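Local structure of CYTH domain-containing protein (Pyrococcus furiosus, 1YEM) at residues F44-P47 and L51-I54; V132-I137 and W149-M154; H24-F29 and L120-V125. The protein is of unknown function but carries a CYTH fold, which in characterised relatives binds triphosphate-containing substrates together with divalent metal ions inside a tunnel of antiparallel strands. All coordinates share one frame; numbering follows the deposited sequence.

Interaction 1. Residues F44-P47 and L51-I54; sequences FEVP and LLRI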
# COMPACT_ATOMS: atom_id res chain seq x y z
N PHE B 44 -0.91 4.42 -12.53
CA PHE B 44 -0.90 5.84 -12.24
C PHE B 44 0.22 6.50 -12.99
O PHE B 44 1.32 5.97 -13.00
CB PHE B 44 -0.69 6.06 -10.74
CG PHE B 44 -1.86 5.70 -9.91
CD1 PHE B 44 -2.92 6.56 -9.79
CD2 PHE B 44 -1.91 4.48 -9.25
CE1 PHE B 44 -4.03 6.22 -9.03
CE2 PHE B 44 -3.02 4.13 -8.48
CZ PHE B 44 -4.08 5.01 -8.37
N GLU B 45 -0.04 7.68 -13.56
CA GLU B 45 0.97 8.40 -14.34
C GLU B 45 2.14 8.78 -13.47
O GLU B 45 1.98 9.43 -12.46
CB GLU B 45 0.39 9.67 -14.98
CG GLU B 45 -0.62 9.44 -16.10
CD GLU B 45 -1.29 10.74 -16.60
OE1 GLU B 45 -0.64 11.82 -16.53
OE2 GLU B 45 -2.48 10.68 -17.05
N VAL B 46 3.32 8.36 -13.89
CA VAL B 46 4.56 8.73 -13.25
C VAL B 46 5.58 8.90 -14.36
O VAL B 46 5.42 8.33 -15.43
CB VAL B 46 5.05 7.64 -12.22
CG1 VAL B 46 4.30 7.77 -10.90
CG2 VAL B 46 4.89 6.20 -12.79
N PRO B 47 6.62 9.71 -14.14
CA PRO B 47 7.63 9.81 -15.19
C PRO B 47 8.32 8.48 -15.45
O PRO B 47 8.65 7.77 -14.50
CB PRO B 47 8.64 10.84 -14.62
CG PRO B 47 8.40 10.87 -13.15
CD PRO B 47 6.93 10.56 -12.97
N LEU B 51 7.18 2.70 -12.97
CA LEU B 51 5.80 2.24 -13.08
C LEU B 51 5.21 2.13 -11.69
O LEU B 51 5.93 1.83 -10.72
CB LEU B 51 5.71 0.88 -13.76
CG LEU B 51 6.19 0.82 -15.21
CD1 LEU B 51 6.40 -0.63 -15.62
CD2 LEU B 51 5.18 1.53 -16.13
N LEU B 52 3.90 2.37 -11.60
CA LEU B 52 3.18 2.32 -10.34
C LEU B 52 1.83 1.80 -10.64
O LEU B 52 1.13 2.37 -11.46
CB LEU B 52 3.06 3.74 -9.73
CG LEU B 52 2.24 3.86 -8.43
CD1 LEU B 52 2.88 3.06 -7.29
CD2 LEU B 52 2.08 5.32 -8.03
N ARG B 53 1.45 0.71 -9.98
CA ARG B 53 0.12 0.14 -10.16
C ARG B 53 -0.41 -0.56 -8.92
O ARG B 53 0.35 -1.09 -8.10
CB ARG B 53 0.08 -0.84 -11.35
CG ARG B 53 0.83 -2.14 -11.14
CD ARG B 53 0.15 -3.31 -11.81
NE ARG B 53 1.14 -4.14 -12.50
CZ ARG B 53 1.94 -5.02 -11.91
NH1 ARG B 53 1.87 -5.27 -10.61
NH2 ARG B 53 2.80 -5.68 -12.64
N ILE B 54 -1.73 -0.54 -8.81
CA ILE B 54 -2.46 -1.30 -7.81
C ILE B 54 -3.12 -2.45 -8.55
O ILE B 54 -3.78 -2.25 -9.56
CB ILE B 54 -3.55 -0.45 -7.10
CG1 ILE B 54 -2.96 0.88 -6.56
CG2 ILE B 54 -4.20 -1.23 -5.97
CD1 ILE B 54 -1.69 0.74 -5.76
O HOH W 1 2.67 3.57 -14.05
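Phe44 and Leu52 face each other where strand 32-44 gives way to the short connection into strand 50-57, a beta-hairpin of the antiparallel CYTH barrel. Phe44 N donates to Leu52 O over 3.1 Å in a nearly straight bond, with an angle of 168° at the hydrogen. The return bond is replaced by a water, which donates to Phe44 O at 2.9 Å and accepts from Leu52 N at 3.0 Å. The insertion shows the two chains parting as the loop begins, one water bridging the pair where a direct bond would complete it.

Apolar packing forms the second layer. Leu52 suits its place because its branched end can reach across: CG stands anti to the backbone N (chi1 176°), which carries CD2 to 3.9 Å from Phe44 CB. Val46, turned toward the strand, lays CG2 over the backbone of Leu51 and Leu52, a short beta-branched side chain whose methyl reaches the strand directly. Beyond the hairpin, Phe95 of helix 88-97 meets the Phe44 ring, and Leu98 of the second subunit packs on Val46 and Leu52. The flat Phe44 ring presents its edge to Ile54, whose CG1 lies near the ring plane, 3.8 Å from CE2.

Interaction 2. Residues V132-I137 and W149-M154; sequences VDIEVI and WEVAKM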
# COMPACT_ATOMS: atom_id res chain seq x y z
N VAL B 132 2.25 -14.77 -23.95
CA VAL B 132 3.02 -15.46 -22.94
C VAL B 132 4.25 -14.62 -22.58
O VAL B 132 4.97 -14.14 -23.46
CB VAL B 132 3.39 -16.92 -23.34
CG1 VAL B 132 4.39 -16.96 -24.47
CG2 VAL B 132 3.93 -17.66 -22.14
N ASP B 133 4.45 -14.43 -21.28
CA ASP B 133 5.62 -13.76 -20.73
C ASP B 133 6.53 -14.86 -20.19
O ASP B 133 6.13 -15.63 -19.36
CB ASP B 133 5.22 -12.82 -19.58
CG ASP B 133 4.51 -11.55 -20.06
OD1 ASP B 133 5.11 -10.83 -20.88
OD2 ASP B 133 3.38 -11.25 -19.60
N ILE B 134 7.76 -14.92 -20.69
CA ILE B 134 8.73 -15.91 -20.24
C ILE B 134 9.75 -15.16 -19.37
O ILE B 134 10.47 -14.30 -19.87
CB ILE B 134 9.40 -16.65 -21.43
CG1 ILE B 134 8.31 -17.21 -22.38
CG2 ILE B 134 10.27 -17.77 -20.93
CD1 ILE B 134 8.83 -17.91 -23.64
N GLU B 135 9.78 -15.50 -18.09
CA GLU B 135 10.46 -14.68 -17.08
C GLU B 135 11.54 -15.48 -16.36
O GLU B 135 11.40 -16.69 -16.15
CB GLU B 135 9.47 -14.17 -16.01
CG GLU B 135 8.30 -13.31 -16.47
N VAL B 136 12.60 -14.77 -15.98
CA VAL B 136 13.64 -15.29 -15.10
C VAL B 136 14.05 -14.18 -14.12
O VAL B 136 14.34 -13.04 -14.53
CB VAL B 136 14.89 -15.72 -15.90
CG1 VAL B 136 15.98 -16.19 -14.96
CG2 VAL B 136 14.55 -16.82 -16.94
N ILE B 137 14.07 -14.49 -12.82
CA ILE B 137 14.63 -13.58 -11.83
C ILE B 137 16.12 -13.88 -11.68
O ILE B 137 16.50 -14.89 -11.08
CB ILE B 137 13.92 -13.67 -10.48
CG1 ILE B 137 12.44 -13.30 -10.62
CG2 ILE B 137 14.58 -12.73 -9.47
CD1 ILE B 137 11.60 -13.67 -9.41
N TRP B 149 15.14 -17.51 -24.38
CA TRP B 149 15.09 -17.76 -25.82
C TRP B 149 15.10 -19.26 -26.14
O TRP B 149 14.43 -19.68 -27.08
CB TRP B 149 16.21 -17.01 -26.56
CG TRP B 149 15.77 -15.62 -26.94
CD1 TRP B 149 16.25 -14.43 -26.45
CD2 TRP B 149 14.73 -15.30 -27.86
NE1 TRP B 149 15.57 -13.38 -27.04
CE2 TRP B 149 14.63 -13.89 -27.90
CE3 TRP B 149 13.87 -16.06 -28.67
CZ2 TRP B 149 13.72 -13.24 -28.71
CZ3 TRP B 149 12.96 -15.41 -29.47
CH2 TRP B 149 12.89 -14.02 -29.49
N GLU B 150 15.83 -20.04 -25.34
CA GLU B 150 15.81 -21.50 -25.47
C GLU B 150 14.41 -22.04 -25.23
O GLU B 150 13.92 -22.87 -25.99
CB GLU B 150 16.79 -22.17 -24.48
CG GLU B 150 16.99 -23.68 -24.80
CD GLU B 150 17.87 -24.40 -23.82
OE1 GLU B 150 18.23 -23.83 -22.77
OE2 GLU B 150 18.22 -25.56 -24.12
N VAL B 151 13.75 -21.56 -24.18
CA VAL B 151 12.36 -21.97 -23.89
C VAL B 151 11.43 -21.56 -25.04
O VAL B 151 10.63 -22.36 -25.52
CB VAL B 151 11.86 -21.40 -22.55
CG1 VAL B 151 10.35 -21.66 -22.37
CG2 VAL B 151 12.63 -22.02 -21.41
N ALA B 152 11.56 -20.32 -25.49
CA ALA B 152 10.71 -19.82 -26.55
C ALA B 152 10.85 -20.62 -27.82
O ALA B 152 9.86 -20.95 -28.46
CB ALA B 152 11.02 -18.36 -26.81
N LYS B 153 12.10 -20.93 -28.19
CA LYS B 153 12.39 -21.68 -29.43
C LYS B 153 11.89 -23.13 -29.31
O LYS B 153 11.36 -23.68 -30.26
CB LYS B 153 13.90 -21.65 -29.74
CG LYS B 153 14.41 -20.27 -30.20
CD LYS B 153 14.08 -19.95 -31.71
N MET B 154 12.01 -23.69 -28.13
CA MET B 154 11.39 -24.97 -27.80
C MET B 154 9.88 -25.00 -27.99
O MET B 154 9.31 -26.05 -28.32
CB MET B 154 11.70 -25.32 -26.36
CG MET B 154 11.78 -26.77 -26.10
SD MET B 154 12.34 -27.12 -24.43
CE MET B 154 13.69 -25.89 -24.32
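The beta-branched side chain of Ile134 offers two arms to helix 141-154, and its torsions decide which goes where. A chi1 of -52° sets CG2 anti to the backbone N, toward Val151, and leaves CG1 to lead to Ala152. An extended chi2 of 177° then carries CD1 outward to the helix. Val151 answers with CG1.

The longer branch of Ile134 ends on Ala152, where CD1 lies 3.9 Å from CB and 4.0 Å from CA. Alanine suits this position because its single methyl lets the isoleucine tip come right down to the helix backbone. The shorter branch, CG2, touches Val151 CG1 at 4.1 Å, the two side chains crossing at a slant. The nearest alpha carbons, those of Ile134 and Ala152, remain 7.7 Å apart, a gap that the isoleucine spans.

This is helix-on-sheet packing, in which the helix following the last barrel strand folds back over the outside of that strand. Ile148, one turn earlier, also packs on Ile134, while Val118 of the adjoining strand touches both Ile134 and Val151. On the other face of the strand the chemistry changes: Asp133 forms a salt bridge with Lys14 and a hydrogen bond with Tyr167.

No hydrogen bond links the two segments. Between them the attachment therefore rests on van der Waals contact and the burial of methyl groups, and any selectivity probably comes from the fit of branched against small side chains.

Interaction 3. Residues H24-F29 and L120-V125; sequences HTLNTF and LEVNRV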
# COMPACT_ATOMS: atom_id res chain seq x y z
N HIS B 24 -2.02 -26.17 -26.51
CA HIS B 24 -1.64 -27.48 -27.03
C HIS B 24 -0.12 -27.63 -26.97
O HIS B 24 0.38 -28.60 -26.39
CB HIS B 24 -2.12 -27.73 -28.46
CG HIS B 24 -1.68 -29.06 -29.01
ND1 HIS B 24 -0.82 -29.19 -30.09
CD2 HIS B 24 -1.96 -30.33 -28.60
CE1 HIS B 24 -0.60 -30.47 -30.33
NE2 HIS B 24 -1.28 -31.18 -29.44
N THR B 25 0.59 -26.68 -27.57
CA THR B 25 2.06 -26.65 -27.53
C THR B 25 2.59 -26.79 -26.11
O THR B 25 3.54 -27.51 -25.87
CB THR B 25 2.60 -25.33 -28.12
OG1 THR B 25 2.03 -25.11 -29.42
CG2 THR B 25 4.11 -25.36 -28.24
N LEU B 26 1.94 -26.12 -25.17
CA LEU B 26 2.36 -26.15 -23.78
C LEU B 26 2.10 -27.51 -23.10
O LEU B 26 2.94 -27.99 -22.35
CB LEU B 26 1.64 -25.03 -23.02
CG LEU B 26 2.11 -24.73 -21.60
CD1 LEU B 26 3.53 -24.19 -21.60
CD2 LEU B 26 1.15 -23.75 -20.95
N ASN B 27 0.92 -28.11 -23.35
CA ASN B 27 0.55 -29.41 -22.73
C ASN B 27 1.44 -30.54 -23.22
O ASN B 27 1.63 -31.54 -22.53
CB ASN B 27 -0.95 -29.76 -22.98
CG ASN B 27 -1.21 -30.53 -24.30
OD1 ASN B 27 -0.46 -31.43 -24.68
ND2 ASN B 27 -2.30 -30.20 -24.98
N THR B 28 1.96 -30.36 -24.43
CA THR B 28 2.93 -31.25 -25.03
C THR B 28 4.19 -31.38 -24.15
O THR B 28 4.70 -32.47 -23.95
CB THR B 28 3.27 -30.74 -26.45
OG1 THR B 28 2.19 -31.05 -27.35
CG2 THR B 28 4.53 -31.34 -26.96
N PHE B 29 4.68 -30.26 -23.63
CA PHE B 29 5.80 -30.25 -22.67
C PHE B 29 5.29 -30.32 -21.23
O PHE B 29 6.08 -30.42 -20.28
CB PHE B 29 6.65 -29.01 -22.87
CG PHE B 29 7.24 -28.92 -24.23
CD1 PHE B 29 8.46 -29.50 -24.51
CD2 PHE B 29 6.54 -28.31 -25.25
CE1 PHE B 29 9.00 -29.45 -25.78
CE2 PHE B 29 7.07 -28.25 -26.53
CZ PHE B 29 8.31 -28.82 -26.79
N LEU B 120 6.49 -19.24 -16.99
CA LEU B 120 5.64 -18.93 -18.14
C LEU B 120 4.34 -18.33 -17.64
O LEU B 120 3.61 -18.98 -16.88
CB LEU B 120 5.33 -20.18 -18.93
CG LEU B 120 6.40 -20.64 -19.90
CD1 LEU B 120 7.60 -21.12 -19.13
CD2 LEU B 120 5.85 -21.75 -20.76
N GLU B 121 4.06 -17.09 -18.05
CA GLU B 121 2.84 -16.42 -17.67
C GLU B 121 1.97 -16.26 -18.88
O GLU B 121 2.21 -15.40 -19.71
CB GLU B 121 3.13 -15.06 -17.04
CG GLU B 121 4.01 -15.16 -15.82
CD GLU B 121 4.20 -13.84 -15.14
OE1 GLU B 121 4.08 -12.78 -15.80
OE2 GLU B 121 4.49 -13.85 -13.94
N VAL B 122 0.96 -17.10 -18.96
CA VAL B 122 0.01 -17.06 -20.06
C VAL B 122 -1.08 -16.03 -19.74
O VAL B 122 -1.84 -16.20 -18.79
CB VAL B 122 -0.59 -18.45 -20.30
CG1 VAL B 122 -1.41 -18.47 -21.57
CG2 VAL B 122 0.54 -19.51 -20.38
N ASN B 123 -1.14 -14.97 -20.54
CA ASN B 123 -2.05 -13.85 -20.32
C ASN B 123 -3.09 -13.69 -21.41
O ASN B 123 -2.76 -13.63 -22.61
CB ASN B 123 -1.26 -12.56 -20.23
CG ASN B 123 -0.33 -12.55 -19.08
OD1 ASN B 123 -0.69 -12.11 -18.01
ND2 ASN B 123 0.87 -13.09 -19.27
N ARG B 124 -4.34 -13.59 -20.99
CA ARG B 124 -5.43 -13.21 -21.86
C ARG B 124 -5.91 -11.83 -21.41
O ARG B 124 -6.52 -11.69 -20.35
CB ARG B 124 -6.54 -14.25 -21.81
CG ARG B 124 -7.81 -13.83 -22.49
CD ARG B 124 -8.58 -15.04 -22.97
NE ARG B 124 -8.20 -15.41 -24.35
CZ ARG B 124 -8.77 -16.39 -25.04
NH1 ARG B 124 -9.74 -17.09 -24.50
NH2 ARG B 124 -8.37 -16.64 -26.27
N VAL B 125 -5.62 -10.84 -22.22
CA VAL B 125 -5.74 -9.44 -21.82
C VAL B 125 -6.91 -8.81 -22.58
O VAL B 125 -6.87 -8.70 -23.82
CB VAL B 125 -4.42 -8.69 -22.12
CG1 VAL B 125 -4.49 -7.24 -21.63
CG2 VAL B 125 -3.23 -9.42 -21.48
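Leu26 reaches from helix 19-29 to Leu120 and Val122 on strand 118-125, joining a helix to the outer face of the antiparallel CYTH barrel. In the first shell, Leu26 divides its two methyls between the strand residues. CD1 sits 3.5 Å from Leu120 CD2, a tight approach for two carbons, the two leucine side chains running antiparallel alongside each other. CD2 meets Val122 CG2 more loosely, at 4.3 Å. Leucine suits the helix position because its forked end can serve two neighbours at once; chi1 of -170° sets CG anti to the backbone N and points the fork at the sheet.

Leu120 and Val122, two apart on the strand, both turn toward the helix. Around them, Leu19 and Phe22 of the same helix also cover Val122, Tyr113 of strand 102-115 packs on Leu26, and Leu155 covers Leu120. On the strand's other face Asn123 is polar and hydrogen-bonds to Arg110.

Farthest out is the helix backbone that carries Leu26: on its exposed side, His24 O takes two donors, Thr28 N in the regular helical bond at 3.1 Å, and Thr28 OG1, which donates at 3.2 Å from above the carbonyl plane.

How the interactions relate
Most of the touching residues in all three contacts are buried, though Val46 in interaction 1 and Val151 in interaction 2 keep some exposure. Interactions 2 and 3 are neighbours, with centres about 11 Å apart: strands 129-137 and 118-125 adjoin in the sheet, paired by backbone hydrogen bonds, among them a probable one from Glu121 N to Asp133 O, and each has a helix packed on its outer face. Both contacts are purely apolar. Interaction 1 lies on the opposite side of the chain's centre and joins the end of strand 32-44 and the loop after it to strand 50-57, so backbone bonding and a water share the work with side chains. It alone meets the second subunit.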